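Local coordinates for early 35 kDa protein (Autographa californica nucleopolyhedrovirus, PDB 1P35) that blocks the apoptotic response of the insect host cell by inhibiting caspases, and also suppresses host antiviral RNA interference, at residues Thr24-Tyr29 / Ser54-Asn59; Leu62-Lys67 / Ser91-Lys96; Gln208-Val213 / Val228-Glu233. One frame throughout, in Å; residues are numbered along the deposited sequence.

Overall arrangement
Contacts 1 and 2 are neighbours, their centres about 17 Å apart. Strand 52-55 and helix 62-74 follow each other in the chain, and N59 OD1 of contact 1 lies 3.1 Å from R65 NH1 of contact 2, a probable hydrogen bond. Each holds a phosphate ion, the two phosphorus atoms P being 4.8 Å apart, and both touch the second subunit. Contact 2 lies in what is probably the reactive site loop, through which P35 inhibits caspases. Contact 3 stands apart, its centre about 30 Å from each of the others; its nearest atoms are about 11 Å from contact 1 and about 16 Å from contact 2, and no other subunit touches it.

Contact 1 of 3, residues Thr24-Tyr29 / Ser54-Asn59; sequences TRELVY and SVTRKN. With PO4 (phosphate ion), chain D.
E26 on strand 24-33 turns its carboxylate toward T56 and K58, which lie just beyond strand 52-55 as the chain heads for helix 62-74. OE2 takes two donors. K58 NZ comes in on the syn side of E26 OE2 at 2.9 Å, making a salt bridge. T56 OG1 donates to E26 OE2 from the anti side at 2.8 Å, tilted out of the carboxylate plane. The other oxygen is also served: K58 NZ makes a weak bond to E26 OE1 at 3.2 Å, and R16 on the adjacent strand pairs with OE1 in a second salt bridge. The T56 hydroxyl has a further partner in S167 OG.

K58 reaches this position by folding back at chi2 and chi3 (-53° and -60°). The bend lays its CG against V28 CG2 at 3.9 Å and returns the ammonium to E26. From there K58 NZ bonds to O1 of the phosphate at 2.8 Å, an ion probably taken up from the crystallisation liquor; R16 of the same chain and R79 of the second subunit bind the same ion. Strands 24-33 and 52-55 flank strand 164-170, which carries S167, in the β-sheet, and E26, T56 and K58 join across it through side chains. Next door, R57 N bonds to E257 of the second subunit, which places the cluster at the dimer interface.

With K58 and R16 both on it, the E26 carboxylate is very probably ionised, and it would partly balance the positive charge gathered round the phosphate.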
loop_
_atom_site.group_PDB
_atom_site.type_symbol
_atom_site.label_atom_id
_atom_site.label_comp_id
_atom_site.label_asym_id
_atom_site.label_seq_id
_atom_site.Cartn_x
_atom_site.Cartn_y
_atom_site.Cartn_z
ATOM N N THR A 24 -19.125 10.830 21.541
ATOM C CA THR A 24 -18.795 9.567 20.942
ATOM C C THR A 24 -17.359 9.599 20.465
ATOM O O THR A 24 -16.859 10.652 20.011
ATOM C CB THR A 24 -19.710 9.283 19.712
ATOM O OG1 THR A 24 -21.085 9.588 20.030
ATOM C CG2 THR A 24 -19.560 7.821 19.280
ATOM N N ARG A 25 -16.692 8.452 20.564
ATOM C CA ARG A 25 -15.320 8.326 20.060
ATOM C C ARG A 25 -15.249 6.956 19.397
ATOM O O ARG A 25 -16.117 6.102 19.645
ATOM C CB ARG A 25 -14.251 8.452 21.189
ATOM C CG ARG A 25 -14.152 9.822 21.846
ATOM C CD ARG A 25 -13.037 9.865 22.909
ATOM N NE ARG A 25 -11.730 9.526 22.339
ATOM C CZ ARG A 25 -10.830 10.432 21.943
ATOM N NH1 ARG A 25 -11.080 11.727 22.054
ATOM N NH2 ARG A 25 -9.675 10.051 21.419
ATOM N N GLU A 26 -14.257 6.759 18.523
ATOM C CA GLU A 26 -14.115 5.473 17.850
ATOM C C GLU A 26 -12.726 4.848 18.090
ATOM O O GLU A 26 -11.694 5.530 18.074
ATOM C CB GLU A 26 -14.364 5.616 16.336
ATOM C CG GLU A 26 -14.160 4.315 15.557
ATOM C CD GLU A 26 -14.075 4.557 14.043
ATOM O OE1 GLU A 26 -13.168 5.284 13.624
ATOM O OE2 GLU A 26 -14.903 4.024 13.271
ATOM N N LEU A 27 -12.737 3.555 18.371
ATOM C CA LEU A 27 -11.546 2.806 18.592
ATOM C C LEU A 27 -11.387 1.812 17.444
ATOM O O LEU A 27 -12.306 1.048 17.170
ATOM C CB LEU A 27 -11.609 2.021 19.910
ATOM C CG LEU A 27 -10.384 1.102 20.024
ATOM C CD1 LEU A 27 -9.135 1.988 20.224
ATOM C CD2 LEU A 27 -10.497 0.143 21.215
ATOM N N VAL A 28 -10.216 1.852 16.796
ATOM C CA VAL A 28 -9.833 0.963 15.726
ATOM C C VAL A 28 -8.656 0.240 16.373
ATOM O O VAL A 28 -7.722 0.859 16.965
ATOM C CB VAL A 28 -9.423 1.708 14.430
ATOM C CG1 VAL A 28 -8.793 0.701 13.452
ATOM C CG2 VAL A 28 -10.651 2.243 13.726
ATOM N N TYR A 29 -8.716 -1.084 16.315
ATOM C CA TYR A 29 -7.723 -1.869 17.003
ATOM C C TYR A 29 -7.440 -3.022 16.045
ATOM O O TYR A 29 -8.367 -3.764 15.672
ATOM C CB TYR A 29 -8.313 -2.373 18.359
ATOM C CG TYR A 29 -7.273 -3.033 19.280
ATOM C CD1 TYR A 29 -6.800 -4.291 18.983
ATOM C CD2 TYR A 29 -6.721 -2.362 20.396
ATOM C CE1 TYR A 29 -5.814 -4.900 19.725
ATOM C CE2 TYR A 29 -5.688 -2.973 21.185
ATOM C CZ TYR A 29 -5.249 -4.273 20.812
ATOM O OH TYR A 29 -4.264 -4.989 21.483
ATOM N N SER A 54 -21.857 0.823 18.814
ATOM C CA SER A 54 -21.990 0.053 17.589
ATOM C C SER A 54 -20.611 -0.231 17.019
ATOM O O SER A 54 -19.655 0.410 17.411
ATOM C CB SER A 54 -22.877 0.760 16.569
ATOM O OG SER A 54 -22.399 2.033 16.257
ATOM N N VAL A 55 -20.509 -1.234 16.151
ATOM C CA VAL A 55 -19.240 -1.584 15.533
ATOM C C VAL A 55 -19.220 -0.862 14.219
ATOM O O VAL A 55 -20.261 -0.632 13.619
ATOM C CB VAL A 55 -19.144 -3.073 15.202
ATOM C CG1 VAL A 55 -18.992 -3.906 16.483
ATOM C CG2 VAL A 55 -20.422 -3.479 14.476
ATOM N N THR A 56 -18.037 -0.532 13.743
ATOM C CA THR A 56 -17.983 0.158 12.484
ATOM C C THR A 56 -17.167 -0.665 11.492
ATOM O O THR A 56 -16.630 -1.716 11.842
ATOM C CB THR A 56 -17.386 1.556 12.692
ATOM O OG1 THR A 56 -16.078 1.447 13.297
ATOM C CG2 THR A 56 -18.278 2.353 13.601
ATOM N N ARG A 57 -17.140 -0.225 10.246
ATOM C CA ARG A 57 -16.370 -0.888 9.186
ATOM C C ARG A 57 -15.490 0.209 8.614
ATOM O O ARG A 57 -15.970 1.301 8.283
ATOM C CB ARG A 57 -17.301 -1.458 8.095
ATOM C CG ARG A 57 -16.620 -2.220 6.892
ATOM C CD ARG A 57 -15.780 -3.412 7.339
ATOM N NE ARG A 57 -15.404 -4.350 6.267
ATOM C CZ ARG A 57 -14.618 -4.094 5.217
ATOM N NH1 ARG A 57 -14.080 -2.894 5.022
ATOM N NH2 ARG A 57 -14.341 -5.071 4.359
ATOM N N LYS A 58 -14.190 -0.056 8.549
ATOM C CA LYS A 58 -13.258 0.921 8.010
ATOM C C LYS A 58 -12.799 0.429 6.663
ATOM O O LYS A 58 -12.947 -0.758 6.348
ATOM C CB LYS A 58 -12.048 1.103 8.948
ATOM C CG LYS A 58 -12.433 1.259 10.397
ATOM C CD LYS A 58 -13.468 2.372 10.660
ATOM C CE LYS A 58 -12.988 3.733 10.231
ATOM N NZ LYS A 58 -14.041 4.739 10.543
ATOM N N ASN A 59 -12.209 1.337 5.889
ATOM C CA ASN A 59 -11.723 1.002 4.548
ATOM C C ASN A 59 -10.500 0.101 4.688
ATOM O O ASN A 59 -9.843 0.116 5.730
ATOM C CB ASN A 59 -11.425 2.301 3.769
ATOM C CG ASN A 59 -10.126 2.992 4.200
ATOM O OD1 ASN A 59 -9.038 2.518 3.895
ATOM N ND2 ASN A 59 -10.245 4.125 4.867
HETATM P P PO4 D . -12.200 7.562 8.623
HETATM O O1 PO4 D . -12.893 7.258 9.945
HETATM O O2 PO4 D . -13.218 7.427 7.507
HETATM O O3 PO4 D . -11.635 8.976 8.626
HETATM O O4 PO4 D . -11.063 6.591 8.458
#

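Contact 2 of 3, residues Leu62-Lys67 / Ser91-Lys96; sequences LRDRIK and SIKYFK. With PO4 (phosphate ion), chain E.
K93 reaches across from the loop before strand 98-106 to D64 in the first turn of helix 62-74, the two side chains coming from opposite directions. This is a surface salt bridge within the long excursion between strands 52-55 and 98-106 that includes this helix, and which probably corresponds to the reactive site loop through which P35 inhibits caspases. K93 NZ lies 2.8 Å from D64 OD2 and meets that oxygen nearly in line with its C-O bond. The lysine chain runs straight through chi2 and chi3 and bends only at its last torsion, chi4 61°, which sets the ammonium against the carboxylate. The backbones stay well apart, with 11.8 Å between the CA atoms of D64 and K93, and just 62 Å² is buried between the segments.

The second oxygen of D64 belongs to R63. D64 OD1 lies at the edge of the R63 guanidinium, in its plane, 2.6 Å from R63 NH1, a salt bridge whose hydrogen bond is weak because it is sharply bent. D64 thus separates two cations in a three-residue network, R63 NH1 and K93 NZ being 6.3 Å apart. The amide of K96 adds a tie across the dimer, bonding to D86 of the second subunit.

R65 points its guanidinium toward a phosphate ion, probably from the crystallisation liquor, while its NH1 binds N59. The phosphorus lies in the guanidinium plane, and two nearly straight bonds grip the ion edge-on: R65 NE to phosphate O3 at 2.7 Å, and R65 NH2 to phosphate O1 at 3.1 Å.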
loop_
_atom_site.group_PDB
_atom_site.type_symbol
_atom_site.label_atom_id
_atom_site.label_comp_id
_atom_site.label_asym_id
_atom_site.label_seq_id
_atom_site.Cartn_x
_atom_site.Cartn_y
_atom_site.Cartn_z
ATOM N N LEU A 62 -6.955 1.652 6.024
ATOM C CA LEU A 62 -6.753 2.388 7.270
ATOM C C LEU A 62 -5.536 1.951 8.099
ATOM O O LEU A 62 -4.793 2.784 8.653
ATOM C CB LEU A 62 -7.984 2.299 8.140
ATOM C CG LEU A 62 -7.875 3.264 9.331
ATOM C CD1 LEU A 62 -7.556 4.657 8.783
ATOM C CD2 LEU A 62 -9.198 3.313 10.115
ATOM N N ARG A 63 -5.364 0.638 8.173
ATOM C CA ARG A 63 -4.314 0.022 8.913
ATOM C C ARG A 63 -2.949 0.635 8.584
ATOM O O ARG A 63 -2.220 1.064 9.469
ATOM C CB ARG A 63 -4.268 -1.479 8.594
ATOM C CG ARG A 63 -2.956 -2.098 9.138
ATOM C CD ARG A 63 -2.685 -3.543 8.721
ATOM N NE ARG A 63 -1.530 -4.153 9.410
ATOM C CZ ARG A 63 -0.248 -3.811 9.248
ATOM N NH1 ARG A 63 0.093 -2.845 8.406
ATOM N NH2 ARG A 63 0.706 -4.431 9.948
ATOM N N ASP A 64 -2.612 0.654 7.296
ATOM C CA ASP A 64 -1.335 1.172 6.845
ATOM C C ASP A 64 -1.265 2.693 6.937
ATOM O O ASP A 64 -0.180 3.253 7.049
ATOM C CB ASP A 64 -1.022 0.718 5.398
ATOM C CG ASP A 64 -0.623 -0.762 5.305
ATOM O OD1 ASP A 64 -0.134 -1.319 6.308
ATOM O OD2 ASP A 64 -0.756 -1.355 4.221
ATOM N N ARG A 65 -2.407 3.369 6.881
ATOM C CA ARG A 65 -2.370 4.818 6.982
ATOM C C ARG A 65 -2.100 5.209 8.438
ATOM O O ARG A 65 -1.434 6.199 8.683
ATOM C CB ARG A 65 -3.676 5.504 6.498
ATOM C CG ARG A 65 -3.928 5.442 5.001
ATOM C CD ARG A 65 -4.851 6.601 4.533
ATOM N NE ARG A 65 -6.167 6.570 5.150
ATOM C CZ ARG A 65 -7.060 5.603 4.950
ATOM N NH1 ARG A 65 -6.769 4.598 4.150
ATOM N NH2 ARG A 65 -8.234 5.639 5.551
ATOM N N ILE A 66 -2.626 4.446 9.398
ATOM C CA ILE A 66 -2.377 4.762 10.807
ATOM C C ILE A 66 -0.855 4.601 11.015
ATOM O O ILE A 66 -0.156 5.509 11.402
ATOM C CB ILE A 66 -3.120 3.777 11.732
ATOM C CG1 ILE A 66 -4.644 3.980 11.582
ATOM C CG2 ILE A 66 -2.702 4.016 13.203
ATOM C CD1 ILE A 66 -5.424 2.890 12.222
ATOM N N LYS A 67 -0.362 3.428 10.682
ATOM C CA LYS A 67 1.020 3.122 10.841
ATOM C C LYS A 67 1.949 4.114 10.109
ATOM O O LYS A 67 3.003 4.488 10.621
ATOM C CB LYS A 67 1.258 1.671 10.395
ATOM C CG LYS A 67 2.658 1.208 10.576
ATOM C CD LYS A 67 2.856 -0.290 10.295
ATOM C CE LYS A 67 4.352 -0.587 10.355
ATOM N NZ LYS A 67 4.933 0.218 11.511
ATOM N N SER A 91 6.626 -8.992 -1.440
ATOM C CA SER A 91 5.522 -9.566 -0.644
ATOM C C SER A 91 4.252 -8.917 -1.159
ATOM O O SER A 91 4.226 -7.716 -1.433
ATOM C CB SER A 91 5.651 -9.286 0.862
ATOM O OG SER A 91 6.470 -10.239 1.514
ATOM N N ILE A 92 3.205 -9.712 -1.306
ATOM C CA ILE A 92 1.947 -9.196 -1.827
ATOM C C ILE A 92 0.763 -9.320 -0.866
ATOM O O ILE A 92 0.657 -10.305 -0.133
ATOM C CB ILE A 92 1.589 -9.920 -3.113
ATOM C CG1 ILE A 92 1.448 -11.429 -2.826
ATOM C CG2 ILE A 92 2.678 -9.674 -4.137
ATOM C CD1 ILE A 92 0.840 -12.224 -3.983
ATOM N N LYS A 93 -0.122 -8.321 -0.861
ATOM C CA LYS A 93 -1.301 -8.398 -0.000
ATOM C C LYS A 93 -2.127 -9.574 -0.515
ATOM O O LYS A 93 -2.463 -9.655 -1.695
ATOM C CB LYS A 93 -2.120 -7.091 -0.024
ATOM C CG LYS A 93 -1.695 -6.032 1.037
ATOM C CD LYS A 93 -2.532 -4.754 0.935
ATOM C CE LYS A 93 -2.315 -3.782 2.096
ATOM N NZ LYS A 93 -0.941 -3.262 2.247
ATOM N N TYR A 94 -2.419 -10.509 0.368
ATOM C CA TYR A 94 -3.162 -11.670 -0.022
ATOM C C TYR A 94 -4.140 -12.169 1.024
ATOM O O TYR A 94 -5.223 -12.623 0.698
ATOM C CB TYR A 94 -2.185 -12.777 -0.409
ATOM C CG TYR A 94 -2.814 -14.142 -0.433
ATOM C CD1 TYR A 94 -2.891 -14.919 0.719
ATOM C CD2 TYR A 94 -3.405 -14.627 -1.594
ATOM C CE1 TYR A 94 -3.549 -16.155 0.715
ATOM C CE2 TYR A 94 -4.062 -15.853 -1.611
ATOM C CZ TYR A 94 -4.135 -16.608 -0.461
ATOM O OH TYR A 94 -4.817 -17.803 -0.497
ATOM N N PHE A 95 -3.764 -12.096 2.286
ATOM C CA PHE A 95 -4.659 -12.604 3.305
ATOM C C PHE A 95 -5.714 -11.555 3.659
ATOM O O PHE A 95 -5.374 -10.404 3.958
ATOM C CB PHE A 95 -3.873 -12.999 4.558
ATOM C CG PHE A 95 -2.780 -14.014 4.327
ATOM C CD1 PHE A 95 -3.065 -15.381 4.337
ATOM C CD2 PHE A 95 -1.437 -13.611 4.254
ATOM C CE1 PHE A 95 -2.042 -16.344 4.302
ATOM C CE2 PHE A 95 -0.391 -14.560 4.220
ATOM C CZ PHE A 95 -0.703 -15.934 4.248
ATOM N N LYS A 96 -6.991 -11.935 3.622
ATOM C CA LYS A 96 -8.022 -10.961 3.959
ATOM C C LYS A 96 -8.078 -10.723 5.468
ATOM O O LYS A 96 -7.790 -11.617 6.255
ATOM C CB LYS A 96 -9.416 -11.417 3.501
ATOM C CG LYS A 96 -9.969 -12.649 4.230
ATOM C CD LYS A 96 -11.442 -12.908 3.847
ATOM C CE LYS A 96 -11.839 -14.379 4.066
ATOM N NZ LYS A 96 -11.588 -14.882 5.445
HETATM P P PO4 E . -7.995 9.272 7.117
HETATM O O1 PO4 E . -8.914 8.073 7.296
HETATM O O2 PO4 E . -7.752 9.938 8.457
HETATM O O3 PO4 E . -6.650 8.850 6.550
HETATM O O4 PO4 E . -8.678 10.202 6.120
#

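Contact 3 of 3, residues Gln208-Val213 / Val228-Glu233; sequences QFEEFV and VLYYNE
V213 presses its CG1 methyl against the edge of the Y230 ring, in the ring plane, 3.6 Å from Y230 CE1. This is the close-packed, buried end of the contact. V213 faces the strand from helix 206-215, with CG1 set anti to its backbone N (chi1 175°), and it also rests on I241 and K243 of the next strand. The ring of Y230 lies along the helix from there, so that its hydroxyl comes beside the stem of E210, with Y230 OH 3.3 Å from E210 CG and 3.5 Å from E210 CB. The carboxylate and the ring planes are 30° apart.

Helix 206-215 runs antiparallel to strand 227-234, their local axes 10.1 Å apart at closest approach. That strand forms a β-hairpin with strand 238-249, and the usual alternation of a strand sends Y230 and N232 toward the helix while Y231 points away, stacking on Y242 and making a cation-pi contact with K262. On the helix, F209 turns its ring elsewhere, to stack on F268.

N232 marks the solvent side, where polar ends press close without a hydrogen bond. The side chains of E210 and N232 cross at about a right angle, carboxylate and amide planes 77° apart. N232 ND2 lies 3.1 Å from E210 OE1 and 3.2 Å from E210 OE2, but the angles are too poor for a hydrogen bond to either oxygen. The amide nitrogen stands over the face of the carboxylate instead, N232 ND2 only 2.9 Å from E210 CD, so close an approach that the exact pose of this exposed amide is doubtful.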
loop_
_atom_site.group_PDB
_atom_site.type_symbol
_atom_site.label_atom_id
_atom_site.label_comp_id
_atom_site.label_asym_id
_atom_site.label_seq_id
_atom_site.Cartn_x
_atom_site.Cartn_y
_atom_site.Cartn_z
ATOM N N GLN A 208 2.812 11.351 32.735
ATOM C CA GLN A 208 2.438 9.960 32.481
ATOM C C GLN A 208 3.312 9.433 31.353
ATOM O O GLN A 208 3.696 8.278 31.355
ATOM C CB GLN A 208 0.949 9.835 32.068
ATOM C CG GLN A 208 0.419 8.387 31.994
ATOM C CD GLN A 208 -1.081 8.316 31.586
ATOM O OE1 GLN A 208 -1.606 7.247 31.264
ATOM N NE2 GLN A 208 -1.761 9.460 31.629
ATOM N N PHE A 209 3.623 10.304 30.398
ATOM C CA PHE A 209 4.413 9.893 29.268
ATOM C C PHE A 209 5.894 9.660 29.721
ATOM O O PHE A 209 6.540 8.690 29.265
ATOM C CB PHE A 209 4.312 10.926 28.108
ATOM C CG PHE A 209 2.901 11.096 27.519
ATOM C CD1 PHE A 209 1.941 10.108 27.697
ATOM C CD2 PHE A 209 2.527 12.280 26.838
ATOM C CE1 PHE A 209 0.581 10.270 27.223
ATOM C CE2 PHE A 209 1.180 12.465 26.368
ATOM C CZ PHE A 209 0.225 11.452 26.570
ATOM N N GLU A 210 6.413 10.511 30.610
ATOM C CA GLU A 210 7.801 10.367 31.108
ATOM C C GLU A 210 7.955 9.039 31.788
ATOM O O GLU A 210 8.886 8.283 31.518
ATOM C CB GLU A 210 8.186 11.482 32.095
ATOM C CG GLU A 210 8.319 12.838 31.415
ATOM C CD GLU A 210 8.794 13.925 32.358
ATOM O OE1 GLU A 210 9.899 13.763 32.940
ATOM O OE2 GLU A 210 8.057 14.934 32.497
ATOM N N GLU A 211 7.011 8.750 32.676
ATOM C CA GLU A 211 7.054 7.471 33.373
ATOM C C GLU A 211 7.070 6.276 32.388
ATOM O O GLU A 211 7.758 5.301 32.595
ATOM C CB GLU A 211 5.825 7.329 34.281
ATOM C CG GLU A 211 5.703 5.908 34.880
ATOM C CD GLU A 211 4.440 5.687 35.703
ATOM O OE1 GLU A 211 3.320 6.049 35.250
ATOM O OE2 GLU A 211 4.569 5.117 36.796
ATOM N N PHE A 212 6.250 6.344 31.335
ATOM C CA PHE A 212 6.182 5.214 30.406
ATOM C C PHE A 212 7.532 5.088 29.628
ATOM O O PHE A 212 8.120 3.998 29.545
ATOM C CB PHE A 212 4.962 5.406 29.438
ATOM C CG PHE A 212 4.343 4.124 28.985
ATOM C CD1 PHE A 212 5.018 3.282 28.091
ATOM C CD2 PHE A 212 3.116 3.719 29.485
ATOM C CE1 PHE A 212 4.469 2.036 27.708
ATOM C CE2 PHE A 212 2.560 2.479 29.106
ATOM C CZ PHE A 212 3.234 1.638 28.222
ATOM N N VAL A 213 8.028 6.214 29.096
ATOM C CA VAL A 213 9.268 6.208 28.318
ATOM C C VAL A 213 10.533 5.821 29.121
ATOM O O VAL A 213 11.379 5.075 28.610
ATOM C CB VAL A 213 9.467 7.555 27.601
ATOM C CG1 VAL A 213 10.834 7.621 26.871
ATOM C CG2 VAL A 213 8.325 7.746 26.560
ATOM N N VAL A 228 21.945 4.622 24.887
ATOM C CA VAL A 228 20.547 4.961 24.788
ATOM C C VAL A 228 20.366 6.341 25.402
ATOM O O VAL A 228 20.842 6.585 26.525
ATOM C CB VAL A 228 19.737 3.925 25.542
ATOM C CG1 VAL A 228 18.340 4.420 25.717
ATOM C CG2 VAL A 228 19.788 2.572 24.722
ATOM N N LEU A 229 19.755 7.264 24.663
ATOM C CA LEU A 229 19.503 8.593 25.199
ATOM C C LEU A 229 18.015 8.824 25.426
ATOM O O LEU A 229 17.133 8.305 24.677
ATOM C CB LEU A 229 20.092 9.682 24.291
ATOM C CG LEU A 229 21.603 9.987 24.514
ATOM C CD1 LEU A 229 22.408 8.720 24.430
ATOM C CD2 LEU A 229 22.122 10.978 23.457
ATOM N N TYR A 230 17.744 9.591 26.479
ATOM C CA TYR A 230 16.381 9.929 26.882
ATOM C C TYR A 230 16.081 11.396 26.567
ATOM O O TYR A 230 16.833 12.302 26.966
ATOM C CB TYR A 230 16.201 9.671 28.394
ATOM C CG TYR A 230 14.867 10.176 28.922
ATOM C CD1 TYR A 230 13.649 9.596 28.518
ATOM C CD2 TYR A 230 14.818 11.275 29.768
ATOM C CE1 TYR A 230 12.433 10.106 28.954
ATOM C CE2 TYR A 230 13.603 11.799 30.210
ATOM C CZ TYR A 230 12.419 11.206 29.808
ATOM O OH TYR A 230 11.255 11.646 30.359
ATOM N N TYR A 231 14.979 11.620 25.859
ATOM C CA TYR A 231 14.544 12.958 25.472
ATOM C C TYR A 231 13.233 13.446 26.055
ATOM O O TYR A 231 12.234 12.723 26.086
ATOM C CB TYR A 231 14.405 13.071 23.955
ATOM C CG TYR A 231 15.699 13.007 23.179
ATOM C CD1 TYR A 231 16.258 11.778 22.850
ATOM C CD2 TYR A 231 16.419 14.182 22.848
ATOM C CE1 TYR A 231 17.507 11.668 22.218
ATOM C CE2 TYR A 231 17.700 14.099 22.201
ATOM C CZ TYR A 231 18.227 12.817 21.895
ATOM O OH TYR A 231 19.432 12.654 21.284
ATOM N N ASN A 232 13.237 14.699 26.496
ATOM C CA ASN A 232 12.033 15.339 27.000
ATOM C C ASN A 232 12.152 16.744 26.392
ATOM O O ASN A 232 12.578 17.697 27.049
ATOM C CB ASN A 232 12.027 15.407 28.514
ATOM C CG ASN A 232 10.651 15.738 29.077
ATOM O OD1 ASN A 232 9.848 16.450 28.439
ATOM N ND2 ASN A 232 10.370 15.239 30.278
ATOM N N GLU A 233 11.789 16.826 25.109
ATOM C CA GLU A 233 11.875 18.032 24.300
ATOM C C GLU A 233 10.546 18.651 23.850
ATOM O O GLU A 233 9.487 18.010 23.800
ATOM C CB GLU A 233 12.672 17.750 23.017
ATOM C CG GLU A 233 14.024 17.086 23.159
ATOM C CD GLU A 233 14.691 16.796 21.793
ATOM O OE1 GLU A 233 14.028 16.276 20.843
ATOM O OE2 GLU A 233 15.901 17.074 21.676
#